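Local coordinates for protein glycosyltransferase (Streptomyces halstedii, PDB 3WAD) that is a glycosyltransferase of the GT-B fold, built from an N-terminal and a C-terminal domain, at residues 76-85 and 91-103. Numbering follows the deposited sequence.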
# COMPACT_ATOMS: atom_id res chain seq x y z
N ALA B 76 -17.41 -4.65 -34.97
CA ALA B 76 -16.85 -5.51 -36.01
C ALA B 76 -15.67 -6.29 -35.42
O ALA B 76 -15.76 -7.51 -35.26
CB ALA B 76 -16.41 -4.65 -37.28
N LEU B 77 -14.61 -5.59 -35.05
CA LEU B 77 -13.35 -6.26 -34.71
C LEU B 77 -13.16 -6.32 -33.21
O LEU B 77 -12.65 -5.36 -32.62
CB LEU B 77 -12.14 -5.60 -35.40
CG LEU B 77 -12.15 -5.48 -36.93
CD1 LEU B 77 -10.94 -4.69 -37.41
CD2 LEU B 77 -12.25 -6.81 -37.61
N THR B 78 -13.53 -7.42 -32.59
CA THR B 78 -13.32 -7.56 -31.15
C THR B 78 -12.36 -8.67 -30.73
O THR B 78 -12.12 -9.66 -31.45
CB THR B 78 -14.61 -7.78 -30.39
OG1 THR B 78 -15.16 -9.04 -30.79
CG2 THR B 78 -15.62 -6.72 -30.76
N LEU B 79 -11.90 -8.51 -29.49
CA LEU B 79 -10.90 -9.33 -28.95
C LEU B 79 -11.56 -10.44 -28.14
O LEU B 79 -10.92 -11.44 -27.80
CB LEU B 79 -10.00 -8.43 -28.11
CG LEU B 79 -8.53 -8.69 -27.93
CD1 LEU B 79 -7.84 -9.41 -29.11
CD2 LEU B 79 -7.82 -7.38 -27.54
N ASN B 80 -12.83 -10.31 -27.82
CA ASN B 80 -13.45 -11.41 -27.16
C ASN B 80 -14.09 -12.48 -28.10
O ASN B 80 -14.84 -13.32 -27.64
CB ASN B 80 -14.47 -10.91 -26.16
CG ASN B 80 -15.65 -10.23 -26.84
OD1 ASN B 80 -15.76 -10.21 -28.07
ND2 ASN B 80 -16.53 -9.69 -26.05
N GLU B 81 -13.80 -12.43 -29.39
CA GLU B 81 -14.47 -13.32 -30.34
C GLU B 81 -13.93 -14.77 -30.09
O GLU B 81 -12.70 -15.00 -30.18
CB GLU B 81 -14.12 -12.89 -31.78
CG GLU B 81 -14.69 -13.80 -32.87
CD GLU B 81 -16.20 -13.91 -32.73
OE1 GLU B 81 -16.88 -12.92 -32.94
OE2 GLU B 81 -16.71 -14.97 -32.35
N THR B 82 -14.81 -15.74 -29.85
CA THR B 82 -14.32 -17.12 -29.71
C THR B 82 -14.98 -18.13 -30.69
O THR B 82 -14.61 -19.32 -30.69
CB THR B 82 -14.45 -17.67 -28.31
OG1 THR B 82 -15.83 -17.78 -27.98
CG2 THR B 82 -13.76 -16.78 -27.25
N ARG B 83 -15.91 -17.69 -31.54
CA ARG B 83 -16.43 -18.60 -32.58
C ARG B 83 -15.34 -19.02 -33.57
O ARG B 83 -14.74 -18.19 -34.25
CB ARG B 83 -17.63 -17.95 -33.32
CG ARG B 83 -18.89 -17.83 -32.38
CD ARG B 83 -19.92 -16.90 -32.93
NE ARG B 83 -19.36 -15.55 -33.06
CZ ARG B 83 -20.01 -14.52 -33.62
NH1 ARG B 83 -21.27 -14.68 -34.12
NH2 ARG B 83 -19.43 -13.34 -33.68
N PRO B 84 -15.07 -20.33 -33.68
CA PRO B 84 -13.94 -20.79 -34.52
C PRO B 84 -14.04 -20.27 -35.96
O PRO B 84 -12.99 -19.90 -36.55
CB PRO B 84 -14.05 -22.33 -34.45
CG PRO B 84 -14.73 -22.60 -33.13
CD PRO B 84 -15.79 -21.44 -33.04
N GLU B 85 -15.26 -20.17 -36.52
CA GLU B 85 -15.41 -19.73 -37.95
C GLU B 85 -15.04 -18.29 -38.17
O GLU B 85 -14.70 -17.93 -39.28
CB GLU B 85 -16.81 -19.94 -38.51
CG GLU B 85 -17.95 -19.17 -37.81
CD GLU B 85 -18.37 -19.84 -36.52
OE1 GLU B 85 -17.59 -20.67 -35.93
OE2 GLU B 85 -19.49 -19.57 -36.09
N TYR B 91 -9.23 -12.03 -40.09
CA TYR B 91 -9.88 -11.40 -38.93
C TYR B 91 -8.89 -11.02 -37.83
O TYR B 91 -8.92 -9.91 -37.33
CB TYR B 91 -10.91 -12.34 -38.33
CG TYR B 91 -11.64 -11.75 -37.09
CD1 TYR B 91 -12.63 -10.78 -37.23
CD2 TYR B 91 -11.29 -12.16 -35.82
CE1 TYR B 91 -13.30 -10.25 -36.10
CE2 TYR B 91 -11.95 -11.66 -34.68
CZ TYR B 91 -12.95 -10.71 -34.83
OH TYR B 91 -13.57 -10.21 -33.71
N ILE B 92 -8.03 -11.97 -37.41
CA ILE B 92 -7.07 -11.71 -36.33
C ILE B 92 -6.01 -10.65 -36.75
O ILE B 92 -5.68 -9.69 -36.00
CB ILE B 92 -6.47 -13.03 -35.89
CG1 ILE B 92 -7.58 -13.85 -35.28
CG2 ILE B 92 -5.31 -12.81 -34.87
CD1 ILE B 92 -7.13 -15.22 -34.85
N HIS B 93 -5.56 -10.76 -37.99
CA HIS B 93 -4.79 -9.71 -38.64
C HIS B 93 -5.41 -8.32 -38.46
O HIS B 93 -4.71 -7.34 -38.07
CB HIS B 93 -4.65 -10.03 -40.12
CG HIS B 93 -3.97 -8.95 -40.88
ND1 HIS B 93 -4.62 -7.79 -41.24
CD2 HIS B 93 -2.70 -8.83 -41.34
CE1 HIS B 93 -3.78 -7.00 -41.88
NE2 HIS B 93 -2.61 -7.61 -41.96
N ASP B 94 -6.69 -8.21 -38.78
CA ASP B 94 -7.34 -6.91 -38.70
C ASP B 94 -7.60 -6.49 -37.25
O ASP B 94 -7.55 -5.32 -36.98
CB ASP B 94 -8.61 -6.80 -39.52
CG ASP B 94 -8.39 -7.05 -41.03
OD1 ASP B 94 -7.24 -6.94 -41.55
OD2 ASP B 94 -9.42 -7.37 -41.70
N VAL B 95 -7.88 -7.44 -36.36
CA VAL B 95 -7.96 -7.10 -34.97
C VAL B 95 -6.59 -6.46 -34.55
O VAL B 95 -6.56 -5.40 -33.93
CB VAL B 95 -8.34 -8.31 -34.07
CG1 VAL B 95 -8.19 -7.95 -32.68
CG2 VAL B 95 -9.87 -8.70 -34.27
N PHE B 96 -5.49 -7.11 -34.95
CA PHE B 96 -4.16 -6.64 -34.61
C PHE B 96 -3.84 -5.27 -35.17
O PHE B 96 -3.26 -4.43 -34.46
CB PHE B 96 -3.07 -7.66 -34.96
CG PHE B 96 -3.06 -8.85 -34.08
CD1 PHE B 96 -3.63 -8.80 -32.84
CD2 PHE B 96 -2.44 -10.03 -34.49
CE1 PHE B 96 -3.62 -9.89 -32.01
CE2 PHE B 96 -2.40 -11.13 -33.64
CZ PHE B 96 -3.01 -11.08 -32.44
N ALA B 97 -4.20 -5.05 -36.42
CA ALA B 97 -4.04 -3.73 -37.04
C ALA B 97 -4.80 -2.65 -36.27
O ALA B 97 -4.24 -1.59 -36.03
CB ALA B 97 -4.41 -3.76 -38.50
N GLN B 98 -6.04 -2.93 -35.87
CA GLN B 98 -6.83 -1.93 -35.15
C GLN B 98 -6.37 -1.68 -33.72
O GLN B 98 -6.21 -0.54 -33.33
CB GLN B 98 -8.30 -2.32 -35.12
CG GLN B 98 -9.21 -1.32 -34.35
CD GLN B 98 -10.63 -1.92 -34.20
OE1 GLN B 98 -11.48 -1.68 -35.04
NE2 GLN B 98 -10.85 -2.74 -33.17
N TYR B 99 -6.12 -2.74 -32.96
CA TYR B 99 -5.75 -2.56 -31.60
C TYR B 99 -4.30 -2.09 -31.42
O TYR B 99 -3.97 -1.50 -30.40
CB TYR B 99 -5.91 -3.87 -30.89
CG TYR B 99 -7.30 -4.00 -30.41
CD1 TYR B 99 -8.22 -4.74 -31.12
CD2 TYR B 99 -7.71 -3.29 -29.27
CE1 TYR B 99 -9.52 -4.84 -30.68
CE2 TYR B 99 -9.01 -3.37 -28.82
CZ TYR B 99 -9.90 -4.15 -29.53
OH TYR B 99 -11.19 -4.24 -29.11
N SER B 100 -3.47 -2.38 -32.41
CA SER B 100 -2.15 -1.79 -32.44
C SER B 100 -2.30 -0.25 -32.44
O SER B 100 -1.52 0.44 -31.79
CB SER B 100 -1.31 -2.34 -33.60
OG SER B 100 -1.66 -1.59 -34.76
N GLN B 101 -3.30 0.30 -33.11
CA GLN B 101 -3.49 1.76 -33.10
C GLN B 101 -4.02 2.27 -31.80
O GLN B 101 -3.54 3.26 -31.27
CB GLN B 101 -4.37 2.22 -34.26
CG GLN B 101 -3.54 2.01 -35.47
CD GLN B 101 -4.25 2.33 -36.73
OE1 GLN B 101 -5.48 2.33 -36.80
NE2 GLN B 101 -3.46 2.57 -37.78
N ILE B 102 -5.05 1.61 -31.30
CA ILE B 102 -5.60 1.96 -30.01
C ILE B 102 -4.54 1.88 -28.87
O ILE B 102 -4.49 2.74 -27.95
CB ILE B 102 -6.75 1.01 -29.70
CG1 ILE B 102 -7.87 1.29 -30.69
CG2 ILE B 102 -7.17 1.16 -28.22
CD1 ILE B 102 -8.95 0.17 -30.80
N TYR B 103 -3.70 0.85 -28.91
CA TYR B 103 -2.81 0.64 -27.78
C TYR B 103 -1.67 1.64 -27.88
O TYR B 103 -1.16 2.09 -26.87
CB TYR B 103 -2.29 -0.79 -27.71
CG TYR B 103 -3.37 -1.83 -27.29
CD1 TYR B 103 -4.54 -1.43 -26.61
CD2 TYR B 103 -3.20 -3.22 -27.61
CE1 TYR B 103 -5.51 -2.36 -26.24
CE2 TYR B 103 -4.21 -4.18 -27.24
CZ TYR B 103 -5.34 -3.74 -26.54
OH TYR B 103 -6.33 -4.66 -26.15
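Y91 and Q98, two helical turns apart, each grip a backbone carbonyl of the loop that folds back along their helix. The Y91 hydroxyl donates to T78 O at 2.7 Å, on a lone pair in the carbonyl plane. CG lies anti to the backbone N (chi1 180°), which swings the ring across to the loop. Q98, extended beyond CG, brings NE2 to L77 O at 3.2 Å, a bent bond (N-H...O angle 139°) on a carbonyl lone pair. Long polar side chains suit both places: hydroxyl and amide are the donors that T78 O and L77 O receive from the helix.

Between these bonds L77 lies against the helix, its branches divided: CD1 comes within 3.5 Å of D94 O, while CD2 rests 3.9 Å from Y91 CE1. V95, short and branched, touches both leucines, offering CG2 to L77 CB and CG1 to L79 CD1. L79 then sets CD2 almost centrally over the Y99 ring, 4.2 Å from its centroid, a CH-pi contact; the same methyl meets the Y103 hydroxyl.

Farther along the loop, E81 crosses Y91 at about a right angle, CB 3.3 Å from its OH. R83 holds the E81 carboxylate side-on in a salt bridge, NH2 to OE1 at 2.7 Å and NE to OE2. T78 OG1 donates to N80 OD1.

The loop follows 49-52, an outermost strand of the N-terminal parallel sheet, and leads into helix 89-106. W157 of helix 156-168 packs on L79 and Y99; helix 179-188 backs F96, S100 and Y103. L79 and N80 touch W344 and W342 of the C-terminal half.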